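Local coordinates for hypothetical protein (Bacteroides caccae, PDB 4M8R) that is of unknown function but joins an N-terminal Ig-like domain to a WD40-like, propeller-type domain in the DUF4784 family, at residues E68-H73 with S78-Y83; E91-R96 with R100-K105; I305-G310 with E359-L364. All coordinates share one frame; numbering follows the deposited sequence.

Contact 1. Residues E68-H73 with S78-Y83; sequences EIVERH and SIRMPY. With PO4 (phosphate ion), chain F.
A classic beta bulge in the hairpin of strands 60-72 and 76-80 sets V70 and E71 together opposite S78. The S78 carbonyl serves both: V70 N donates to S78 O at 2.7 Å, with the donor tilted 28° from the carbonyl plane, and E71 N makes a weak bond to the same S78 O at 3.4 Å. In return S78 N donates to E71 O at 3.0 Å, approaching from above the carbonyl plane. Farther along, R80 N donates to E68 O at 3.0 Å, and a water that accepts from E68 N and donates to R80 O bridges the strands.

The hairpin belongs to the sheet of the Ig-like domain, where strand 76-80 runs between 60-72 and 30-36. On one face I69 and I79 form an antiparallel non-hydrogen-bonded pair, I69 CG1 resting 4.3 Å from I79 CG2. With CG1 of I79 between its backbone N and carbonyl carbon (chi1 67°), the longer branch leads off from I69, and the side chain also packs on F46 of strand 43-50.

The polar face carries E68, E71, S78 and R80. S78 OG donates to O4 of a phosphate ion at 2.8 Å; H32 is hydrogen-bonded to this ion, which probably came from the crystallisation liquor. E71 lays its CB 3.5 Å from S78 OG, then bends and carries its carboxylate away. E68 and R80 run side by side, but their flat ends are turned 53° apart and E68 OE2 stays 4.4 Å from R80 NE, beyond salt-bridge range. From the bulge, V70 CG2 touches the R80 guanidinium obliquely.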
loop_
_atom_site.group_PDB
_atom_site.type_symbol
_atom_site.label_atom_id
_atom_site.label_comp_id
_atom_site.label_asym_id
_atom_site.label_seq_id
_atom_site.Cartn_x
_atom_site.Cartn_y
_atom_site.Cartn_z
ATOM N N GLU A 68 -9.073 16.952 -25.502
ATOM C CA GLU A 68 -9.760 16.593 -26.736
ATOM C C GLU A 68 -10.142 17.879 -27.475
ATOM O O GLU A 68 -10.798 18.756 -26.912
ATOM C CB GLU A 68 -11.003 15.750 -26.451
ATOM C CG GLU A 68 -11.671 15.179 -27.696
ATOM C CD GLU A 68 -13.020 14.538 -27.404
ATOM O OE1 GLU A 68 -13.269 14.149 -26.240
ATOM O OE2 GLU A 68 -13.841 14.433 -28.342
ATOM N N ILE A 69 -9.714 17.983 -28.730
ATOM C CA ILE A 69 -10.022 19.139 -29.566
ATOM C C ILE A 69 -11.231 18.824 -30.436
ATOM O O ILE A 69 -11.189 17.897 -31.232
ATOM C CB ILE A 69 -8.826 19.507 -30.457
ATOM C CG1 ILE A 69 -7.646 19.912 -29.576
ATOM C CG2 ILE A 69 -9.196 20.641 -31.411
ATOM C CD1 ILE A 69 -6.317 19.933 -30.296
ATOM N N VAL A 70 -12.295 19.608 -30.287
ATOM C CA VAL A 70 -13.561 19.356 -30.979
ATOM C C VAL A 70 -13.641 20.108 -32.311
ATOM O O VAL A 70 -14.043 19.537 -33.313
ATOM C CB VAL A 70 -14.759 19.747 -30.079
ATOM C CG1 VAL A 70 -16.087 19.543 -30.802
ATOM C CG2 VAL A 70 -14.725 18.938 -28.791
ATOM N N GLU A 71 -13.281 21.388 -32.304
ATOM C CA GLU A 71 -13.282 22.227 -33.506
ATOM C C GLU A 71 -11.928 22.888 -33.625
ATOM O O GLU A 71 -11.259 23.125 -32.623
ATOM C CB GLU A 71 -14.350 23.327 -33.429
ATOM C CG GLU A 71 -15.787 22.835 -33.320
ATOM C CD GLU A 71 -16.292 22.170 -34.588
ATOM O OE1 GLU A 71 -15.856 22.568 -35.692
ATOM O OE2 GLU A 71 -17.137 21.251 -34.477
ATOM N N ARG A 72 -11.539 23.210 -34.849
ATOM C CA ARG A 72 -10.211 23.744 -35.109
ATOM C C ARG A 72 -10.242 24.721 -36.285
ATOM O O ARG A 72 -10.717 24.373 -37.365
ATOM C CB ARG A 72 -9.257 22.583 -35.395
ATOM C CG ARG A 72 -7.790 22.962 -35.487
ATOM C CD ARG A 72 -6.995 21.837 -36.123
ATOM N NE ARG A 72 -6.948 20.638 -35.282
ATOM C CZ ARG A 72 -6.050 20.407 -34.324
ATOM N NH1 ARG A 72 -5.101 21.301 -34.044
ATOM N NH2 ARG A 72 -6.105 19.269 -33.631
ATOM N N HIS A 73 -9.755 25.942 -36.055
ATOM C CA HIS A 73 -9.540 26.931 -37.121
ATOM C C HIS A 73 -8.207 27.646 -36.885
ATOM O O HIS A 73 -7.496 27.359 -35.919
ATOM C CB HIS A 73 -10.657 27.998 -37.192
ATOM C CG HIS A 73 -11.877 27.688 -36.377
ATOM N ND1 HIS A 73 -12.193 28.358 -35.209
ATOM C CD2 HIS A 73 -12.868 26.790 -36.574
ATOM C CE1 HIS A 73 -13.319 27.871 -34.720
ATOM N NE2 HIS A 73 -13.749 26.918 -35.527
ATOM N N SER A 78 -11.986 24.738 -30.248
ATOM C CA SER A 78 -12.892 24.302 -29.188
ATOM C C SER A 78 -12.345 23.030 -28.553
ATOM O O SER A 78 -11.962 22.100 -29.263
ATOM C CB SER A 78 -14.284 24.016 -29.754
ATOM O OG SER A 78 -14.800 25.133 -30.454
ATOM N N ILE A 79 -12.310 22.988 -27.224
ATOM C CA ILE A 79 -11.856 21.793 -26.509
ATOM C C ILE A 79 -12.920 21.326 -25.533
ATOM O O ILE A 79 -13.760 22.114 -25.110
ATOM C CB ILE A 79 -10.533 22.039 -25.757
ATOM C CG1 ILE A 79 -10.721 23.041 -24.616
ATOM C CG2 ILE A 79 -9.476 22.533 -26.730
ATOM C CD1 ILE A 79 -9.441 23.384 -23.883
ATOM N N ARG A 80 -12.900 20.036 -25.206
ATOM C CA ARG A 80 -13.862 19.470 -24.267
ATOM C C ARG A 80 -13.210 19.303 -22.900
ATOM O O ARG A 80 -12.082 18.844 -22.814
ATOM C CB ARG A 80 -14.387 18.120 -24.775
ATOM C CG ARG A 80 -15.675 17.688 -24.091
ATOM C CD ARG A 80 -16.311 16.482 -24.759
ATOM N NE ARG A 80 -16.859 16.790 -26.082
ATOM C CZ ARG A 80 -18.015 17.426 -26.311
ATOM N NH1 ARG A 80 -18.780 17.853 -25.307
ATOM N NH2 ARG A 80 -18.409 17.646 -27.566
HETATM N N MSE A 81 -13.916 19.689 -21.843
HETATM C CA MSE A 81 -13.408 19.536 -20.480
HETATM C C MSE A 81 -13.672 18.117 -20.038
HETATM O O MSE A 81 -14.765 17.588 -20.243
HETATM C CB MSE A 81 -14.078 20.527 -19.526
HETATM C CG MSE A 81 -13.899 21.994 -19.933
HETATM SE SE MSE A 81 -11.999 22.475 -20.148
HETATM C CE MSE A 81 -11.387 22.153 -18.312
ATOM N N PRO A 82 -12.666 17.466 -19.433
ATOM C CA PRO A 82 -12.780 16.054 -19.081
ATOM C C PRO A 82 -13.519 15.743 -17.778
ATOM O O PRO A 82 -13.594 16.579 -16.872
ATOM C CB PRO A 82 -11.323 15.624 -18.937
ATOM C CG PRO A 82 -10.624 16.850 -18.471
ATOM C CD PRO A 82 -11.310 17.988 -19.166
ATOM N N TYR A 83 -14.044 14.522 -17.714
ATOM C CA TYR A 83 -14.580 13.940 -16.488
ATOM C C TYR A 83 -13.460 13.264 -15.705
ATOM O O TYR A 83 -12.319 13.232 -16.155
ATOM C CB TYR A 83 -15.662 12.904 -16.825
ATOM C CG TYR A 83 -16.939 13.495 -17.378
ATOM C CD1 TYR A 83 -17.075 13.761 -18.735
ATOM C CD2 TYR A 83 -18.011 13.781 -16.539
ATOM C CE1 TYR A 83 -18.245 14.310 -19.242
ATOM C CE2 TYR A 83 -19.181 14.319 -17.034
ATOM C CZ TYR A 83 -19.295 14.581 -18.388
ATOM O OH TYR A 83 -20.468 15.125 -18.871
HETATM P P PO4 F . -18.830 25.379 -30.531
HETATM O O1 PO4 F . -18.949 26.762 -31.134
HETATM O O2 PO4 F . -18.884 25.470 -29.023
HETATM O O3 PO4 F . -19.983 24.512 -30.984
HETATM O O4 PO4 F . -17.516 24.767 -30.970
HETATM O O HOH W 1 -10.539 16.598 -22.995
#

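Contact 2. Residues E91-R96 with R100-K105; sequences EIFLNR and RMSLGK. With PO4 (phosphate ion), chain D.
I92 faces both L103 and G104 in a classic beta bulge of the hairpin formed by strands 88-96 and 99-108 in the Ig-like domain. This is the tight part of the contact. I92 N donates to G104 O at 2.9 Å and L103 N to I92 O at 2.8 Å; past the bulge, L94 and M101 exchange backbone bonds as a regular hydrogen-bonded pair. L103 turns its CD1 inward, 4.0 Å from L94 CB and 4.3 Å from I92 CG2. V18 of strand 16-18 and I33 of strand 30-36 pack on both I92 and L103.

The opposite face, with E91, F93 and S102, is more polar and lies against a second subunit. F93 places CD1 3.7 Å from S102 CA, and its ring makes an edge-to-face contact with F191 of the second subunit. S102 OG, anti to its own N (chi1 -177°), donates to E91 OE2 at 2.7 Å, onto that oxygen's anti lone pair. R100 sends its guanidinium to a salt bridge with D45.

At the looser margin M101 swings away from strand 88-96 and K105 touches E91 lightly, CG to CG. The K105 tip is held: its phosphate, probably from the crystallisation liquor, is shared with R89 and with R213 and N238 of the second subunit. A bend at chi3 lets K105 NZ grip O2 and O4 of the ion, each at 2.8 Å.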
loop_
_atom_site.group_PDB
_atom_site.type_symbol
_atom_site.label_atom_id
_atom_site.label_comp_id
_atom_site.label_asym_id
_atom_site.label_seq_id
_atom_site.Cartn_x
_atom_site.Cartn_y
_atom_site.Cartn_z
ATOM N N GLU A 91 -5.112 24.808 -15.722
ATOM C CA GLU A 91 -4.400 25.718 -16.602
ATOM C C GLU A 91 -4.308 25.083 -17.980
ATOM O O GLU A 91 -3.966 23.903 -18.106
ATOM C CB GLU A 91 -3.007 26.033 -16.069
ATOM C CG GLU A 91 -2.302 27.127 -16.861
ATOM C CD GLU A 91 -1.136 27.759 -16.126
ATOM O OE1 GLU A 91 -0.704 27.221 -15.078
ATOM O OE2 GLU A 91 -0.641 28.799 -16.611
ATOM N N ILE A 92 -4.625 25.881 -19.000
ATOM C CA ILE A 92 -4.748 25.417 -20.375
ATOM C C ILE A 92 -3.575 25.938 -21.197
ATOM O O ILE A 92 -3.347 27.146 -21.265
ATOM C CB ILE A 92 -6.078 25.900 -20.983
ATOM C CG1 ILE A 92 -7.248 25.381 -20.146
ATOM C CG2 ILE A 92 -6.229 25.432 -22.423
ATOM C CD1 ILE A 92 -8.576 26.015 -20.484
ATOM N N PHE A 93 -2.838 25.015 -21.815
ATOM C CA PHE A 93 -1.627 25.344 -22.563
ATOM C C PHE A 93 -1.757 24.997 -24.039
ATOM O O PHE A 93 -2.244 23.923 -24.387
ATOM C CB PHE A 93 -0.436 24.554 -22.010
ATOM C CG PHE A 93 -0.086 24.884 -20.593
ATOM C CD1 PHE A 93 0.795 25.915 -20.307
ATOM C CD2 PHE A 93 -0.616 24.149 -19.544
ATOM C CE1 PHE A 93 1.130 26.214 -19.000
ATOM C CE2 PHE A 93 -0.287 24.444 -18.233
ATOM C CZ PHE A 93 0.587 25.478 -17.961
ATOM N N LEU A 94 -1.287 25.889 -24.901
ATOM C CA LEU A 94 -1.100 25.559 -26.310
ATOM C C LEU A 94 0.224 24.816 -26.456
ATOM O O LEU A 94 1.252 25.282 -25.974
ATOM C CB LEU A 94 -1.067 26.819 -27.166
ATOM C CG LEU A 94 -1.016 26.587 -28.678
ATOM C CD1 LEU A 94 -2.254 25.846 -29.153
ATOM C CD2 LEU A 94 -0.868 27.911 -29.411
ATOM N N ASN A 95 0.192 23.663 -27.118
ATOM C CA ASN A 95 1.376 22.822 -27.284
ATOM C C ASN A 95 1.728 22.698 -28.762
ATOM O O ASN A 95 1.023 22.025 -29.513
ATOM C CB ASN A 95 1.121 21.438 -26.663
ATOM C CG ASN A 95 2.333 20.521 -26.723
ATOM O OD1 ASN A 95 3.426 20.929 -27.115
ATOM N ND2 ASN A 95 2.137 19.266 -26.334
ATOM N N ARG A 96 2.803 23.367 -29.174
ATOM C CA ARG A 96 3.307 23.270 -30.541
ATOM C C ARG A 96 4.637 22.524 -30.537
ATOM O O ARG A 96 5.691 23.128 -30.330
ATOM C CB ARG A 96 3.453 24.670 -31.166
ATOM C CG ARG A 96 4.060 24.678 -32.569
ATOM C CD ARG A 96 3.249 25.495 -33.560
ATOM N NE ARG A 96 3.445 26.939 -33.424
ATOM C CZ ARG A 96 2.482 27.850 -33.271
ATOM N NH1 ARG A 96 1.196 27.515 -33.218
ATOM N NH2 ARG A 96 2.818 29.128 -33.171
ATOM N N ARG A 100 5.411 25.187 -25.163
ATOM C CA ARG A 100 4.123 25.391 -24.494
ATOM C C ARG A 100 3.899 26.869 -24.174
ATOM O O ARG A 100 4.842 27.595 -23.854
ATOM C CB ARG A 100 4.024 24.555 -23.213
ATOM C CG ARG A 100 3.729 23.089 -23.470
ATOM C CD ARG A 100 3.453 22.304 -22.197
ATOM N NE ARG A 100 3.081 20.916 -22.499
ATOM C CZ ARG A 100 3.936 19.934 -22.809
ATOM N NH1 ARG A 100 5.251 20.149 -22.863
ATOM N NH2 ARG A 100 3.467 18.715 -23.074
HETATM N N MSE A 101 2.646 27.306 -24.293
HETATM C CA MSE A 101 2.252 28.672 -23.942
HETATM C C MSE A 101 0.974 28.599 -23.162
HETATM O O MSE A 101 0.033 27.915 -23.568
HETATM C CB MSE A 101 2.027 29.520 -25.195
HETATM C CG MSE A 101 1.947 31.009 -24.878
HETATM SE SE MSE A 101 1.344 32.037 -26.455
HETATM C CE MSE A 101 0.370 33.443 -25.474
ATOM N N SER A 102 0.927 29.308 -22.039
ATOM C CA SER A 102 -0.269 29.359 -21.215
ATOM C C SER A 102 -1.307 30.255 -21.869
ATOM O O SER A 102 -1.006 31.392 -22.229
ATOM C CB SER A 102 0.056 29.894 -19.826
ATOM O OG SER A 102 -1.101 29.868 -19.010
ATOM N N LEU A 103 -2.522 29.738 -22.025
ATOM C CA LEU A 103 -3.613 30.498 -22.623
ATOM C C LEU A 103 -4.528 31.077 -21.556
ATOM O O LEU A 103 -5.089 32.154 -21.736
ATOM C CB LEU A 103 -4.424 29.605 -23.557
ATOM C CG LEU A 103 -3.662 29.048 -24.761
ATOM C CD1 LEU A 103 -4.488 27.959 -25.433
ATOM C CD2 LEU A 103 -3.300 30.140 -25.755
ATOM N N GLY A 104 -4.696 30.352 -20.452
ATOM C CA GLY A 104 -5.554 30.805 -19.366
ATOM C C GLY A 104 -5.900 29.706 -18.384
ATOM O O GLY A 104 -5.421 28.578 -18.506
ATOM N N LYS A 105 -6.749 30.043 -17.420
ATOM C CA LYS A 105 -7.133 29.122 -16.361
ATOM C C LYS A 105 -8.639 29.074 -16.212
ATOM O O LYS A 105 -9.329 30.057 -16.478
ATOM C CB LYS A 105 -6.533 29.574 -15.039
ATOM C CG LYS A 105 -5.027 29.757 -15.077
ATOM C CD LYS A 105 -4.504 30.321 -13.768
ATOM C CE LYS A 105 -4.960 31.753 -13.552
ATOM N NZ LYS A 105 -4.333 32.352 -12.345
HETATM P P PO4 D . -1.009 32.114 -11.877
HETATM O O1 PO4 D . -0.245 31.411 -12.974
HETATM O O2 PO4 D . -2.042 31.199 -11.263
HETATM O O3 PO4 D . -0.073 32.574 -10.787
HETATM O O4 PO4 D . -1.707 33.293 -12.504
#

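Contact 3. Residues I305-G310 with E359-L364; sequences IPFYFG and EPFAQL. With EDO (1,2-ethanediol), chain H.
F361 meets F307 and F309 ring to ring, and buries the most surface of the three. The backbones stay well apart, with F309 CA 12.6 Å from F361 CA, and no hydrogen bond crosses between the segments; side chains coming from opposite directions bridge the space.

F361 holds its CG between the backbone N and the carbonyl carbon (chi1 62°), which throws the ring out toward strand 303-310. There its far rim is shared: F361 CE2 lies 3.7 Å from F307 CZ, while F361 CZ lies 3.5 Å from F309 CE1. Toward F307 the meeting is rim to rim. The planes are 77° apart and the centroids 6.0 Å, but neither ring sits over the face of the other; F307 CZ arrives at the edge of the F361 ring, near its plane, while F361 CE2 comes at the F307 ring obliquely. F309 is engaged more obliquely, its plane turned 67° from that of F361 with centroids 5.6 Å apart; F361 CZ reaches the F309 rim near that ring's plane.

W400 adds edge-to-face contacts to both F309 and F361, and F398 meets F361 as well, while L345 of strand 340-348 packs on F307 and F361, and I372 of strand 368-373 on F307. Y308 donates from its backbone N to O2 of a 1,2-ethanediol, probably from the crystallisation liquor, at 2.9 Å.

Strands 303-310 and 355-364 are the outermost strands of one four-stranded antiparallel sheet, so the three phenylalanines span its face. I372, F398 and W400 belong to the part of the chain that builds the following four-stranded sheet, and an aromatic cluster wedged there is consistent with the packing between successive blades of a WD40-like beta-propeller.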
loop_
_atom_site.group_PDB
_atom_site.type_symbol
_atom_site.label_atom_id
_atom_site.label_comp_id
_atom_site.label_asym_id
_atom_site.label_seq_id
_atom_site.Cartn_x
_atom_site.Cartn_y
_atom_site.Cartn_z
ATOM N N ILE A 305 -21.421 -21.381 -19.476
ATOM C CA ILE A 305 -20.892 -20.061 -19.176
ATOM C C ILE A 305 -19.807 -20.197 -18.108
ATOM O O ILE A 305 -20.070 -20.728 -17.031
ATOM C CB ILE A 305 -21.994 -19.123 -18.651
ATOM C CG1 ILE A 305 -23.190 -19.107 -19.612
ATOM C CG2 ILE A 305 -21.446 -17.711 -18.457
ATOM C CD1 ILE A 305 -24.398 -18.364 -19.074
ATOM N N PRO A 306 -18.585 -19.716 -18.397
ATOM C CA PRO A 306 -17.562 -19.721 -17.361
ATOM C C PRO A 306 -17.846 -18.673 -16.285
ATOM O O PRO A 306 -18.465 -17.649 -16.571
ATOM C CB PRO A 306 -16.274 -19.354 -18.118
ATOM C CG PRO A 306 -16.613 -19.393 -19.568
ATOM C CD PRO A 306 -18.083 -19.148 -19.658
ATOM N N PHE A 307 -17.393 -18.929 -15.063
ATOM C CA PHE A 307 -17.531 -17.955 -13.987
ATOM C C PHE A 307 -16.349 -18.003 -13.036
ATOM O O PHE A 307 -15.535 -18.921 -13.084
ATOM C CB PHE A 307 -18.822 -18.204 -13.204
ATOM C CG PHE A 307 -18.847 -19.523 -12.484
ATOM C CD1 PHE A 307 -18.255 -19.659 -11.237
ATOM C CD2 PHE A 307 -19.460 -20.627 -13.052
ATOM C CE1 PHE A 307 -18.273 -20.874 -10.573
ATOM C CE2 PHE A 307 -19.484 -21.842 -12.390
ATOM C CZ PHE A 307 -18.889 -21.969 -11.153
ATOM N N TYR A 308 -16.266 -16.993 -12.177
ATOM C CA TYR A 308 -15.326 -17.011 -11.069
ATOM C C TYR A 308 -15.940 -16.396 -9.825
ATOM O O TYR A 308 -16.824 -15.554 -9.921
ATOM C CB TYR A 308 -14.037 -16.271 -11.433
ATOM C CG TYR A 308 -14.143 -14.764 -11.463
ATOM C CD1 TYR A 308 -14.592 -14.095 -12.601
ATOM C CD2 TYR A 308 -13.762 -14.004 -10.361
ATOM C CE1 TYR A 308 -14.672 -12.712 -12.637
ATOM C CE2 TYR A 308 -13.838 -12.623 -10.384
ATOM C CZ TYR A 308 -14.299 -11.982 -11.522
ATOM O OH TYR A 308 -14.380 -10.612 -11.534
ATOM N N PHE A 309 -15.469 -16.843 -8.666
ATOM C CA PHE A 309 -15.727 -16.172 -7.393
ATOM C C PHE A 309 -14.448 -15.460 -6.970
ATOM O O PHE A 309 -13.402 -16.089 -6.896
ATOM C CB PHE A 309 -16.061 -17.186 -6.299
ATOM C CG PHE A 309 -17.410 -17.826 -6.432
ATOM C CD1 PHE A 309 -17.579 -18.957 -7.212
ATOM C CD2 PHE A 309 -18.501 -17.324 -5.734
ATOM C CE1 PHE A 309 -18.821 -19.563 -7.315
ATOM C CE2 PHE A 309 -19.745 -17.924 -5.835
ATOM C CZ PHE A 309 -19.906 -19.048 -6.627
ATOM N N GLY A 310 -14.530 -14.163 -6.698
ATOM C CA GLY A 310 -13.417 -13.434 -6.095
ATOM C C GLY A 310 -13.475 -13.605 -4.588
ATOM O O GLY A 310 -14.418 -13.141 -3.952
ATOM N N GLU A 359 -17.916 -32.095 -8.869
ATOM C CA GLU A 359 -19.360 -32.259 -8.728
ATOM C C GLU A 359 -19.964 -30.900 -8.391
ATOM O O GLU A 359 -19.269 -30.038 -7.848
ATOM C CB GLU A 359 -19.694 -33.286 -7.647
ATOM C CG GLU A 359 -19.392 -34.728 -8.044
ATOM C CD GLU A 359 -20.460 -35.363 -8.925
ATOM O OE1 GLU A 359 -21.434 -34.677 -9.306
ATOM O OE2 GLU A 359 -20.328 -36.566 -9.237
ATOM N N PRO A 360 -21.249 -30.684 -8.727
ATOM C CA PRO A 360 -21.801 -29.340 -8.553
ATOM C C PRO A 360 -21.834 -28.901 -7.093
ATOM O O PRO A 360 -22.031 -29.727 -6.211
ATOM C CB PRO A 360 -23.235 -29.456 -9.101
ATOM C CG PRO A 360 -23.333 -30.785 -9.765
ATOM C CD PRO A 360 -22.260 -31.648 -9.185
ATOM N N PHE A 361 -21.611 -27.613 -6.852
ATOM C CA PHE A 361 -21.836 -27.028 -5.528
ATOM C C PHE A 361 -23.213 -26.363 -5.473
ATOM O O PHE A 361 -23.687 -25.994 -4.401
ATOM C CB PHE A 361 -20.724 -26.030 -5.161
ATOM C CG PHE A 361 -20.628 -24.847 -6.087
ATOM C CD1 PHE A 361 -21.435 -23.735 -5.899
ATOM C CD2 PHE A 361 -19.717 -24.839 -7.133
ATOM C CE1 PHE A 361 -21.344 -22.643 -6.746
ATOM C CE2 PHE A 361 -19.624 -23.754 -7.981
ATOM C CZ PHE A 361 -20.437 -22.654 -7.787
ATOM N N ALA A 362 -23.834 -26.190 -6.640
ATOM C CA ALA A 362 -25.187 -25.659 -6.745
ATOM C C ALA A 362 -25.833 -26.169 -8.028
ATOM O O ALA A 362 -25.180 -26.257 -9.068
ATOM C CB ALA A 362 -25.167 -24.139 -6.733
ATOM N N GLN A 363 -27.116 -26.501 -7.937
ATOM C CA GLN A 363 -27.868 -27.098 -9.037
ATOM C C GLN A 363 -29.277 -26.521 -8.990
ATOM O O GLN A 363 -29.900 -26.497 -7.931
ATOM C CB GLN A 363 -27.894 -28.629 -8.882
ATOM C CG GLN A 363 -28.997 -29.378 -9.642
ATOM C CD GLN A 363 -28.527 -30.034 -10.933
ATOM O OE1 GLN A 363 -27.577 -30.822 -10.929
ATOM N NE2 GLN A 363 -29.207 -29.733 -12.040
ATOM N N LEU A 364 -29.770 -26.049 -10.131
ATOM C CA LEU A 364 -31.124 -25.502 -10.210
ATOM C C LEU A 364 -31.911 -26.157 -11.335
ATOM O O LEU A 364 -31.752 -25.794 -12.500
ATOM C CB LEU A 364 -31.063 -23.993 -10.415
ATOM C CG LEU A 364 -30.434 -23.243 -9.241
ATOM C CD1 LEU A 364 -30.118 -21.820 -9.649
ATOM C CD2 LEU A 364 -31.347 -23.263 -8.023
HETATM C C1 EDO H . -18.449 -14.640 -15.459
HETATM O O1 EDO H . -18.757 -13.648 -16.442
HETATM C C2 EDO H . -18.248 -13.945 -14.121
HETATM O O2 EDO H . -18.045 -14.892 -13.063
#

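Along the chain the three contacts come in series. Contacts 1 and 2 are two successive hairpins of the Ig-like domain, with centres about 13 Å apart; their strands belong to one sheet, in which strand 43-50 runs between 60-72 and 88-96. They touch where I79 CD1 packs 4.1 Å from I92 CG2, so the apolar faces of both bulged hairpins feed one core. Contact 3 belongs to the WD40-like domain, its centre about 47 Å from that of contact 1 and 54 Å from that of contact 2. Two separate all-beta units result; contact 2 meets a second subunit along much of its length, and contact 1 touches it through R72, while no other chain touches contact 3.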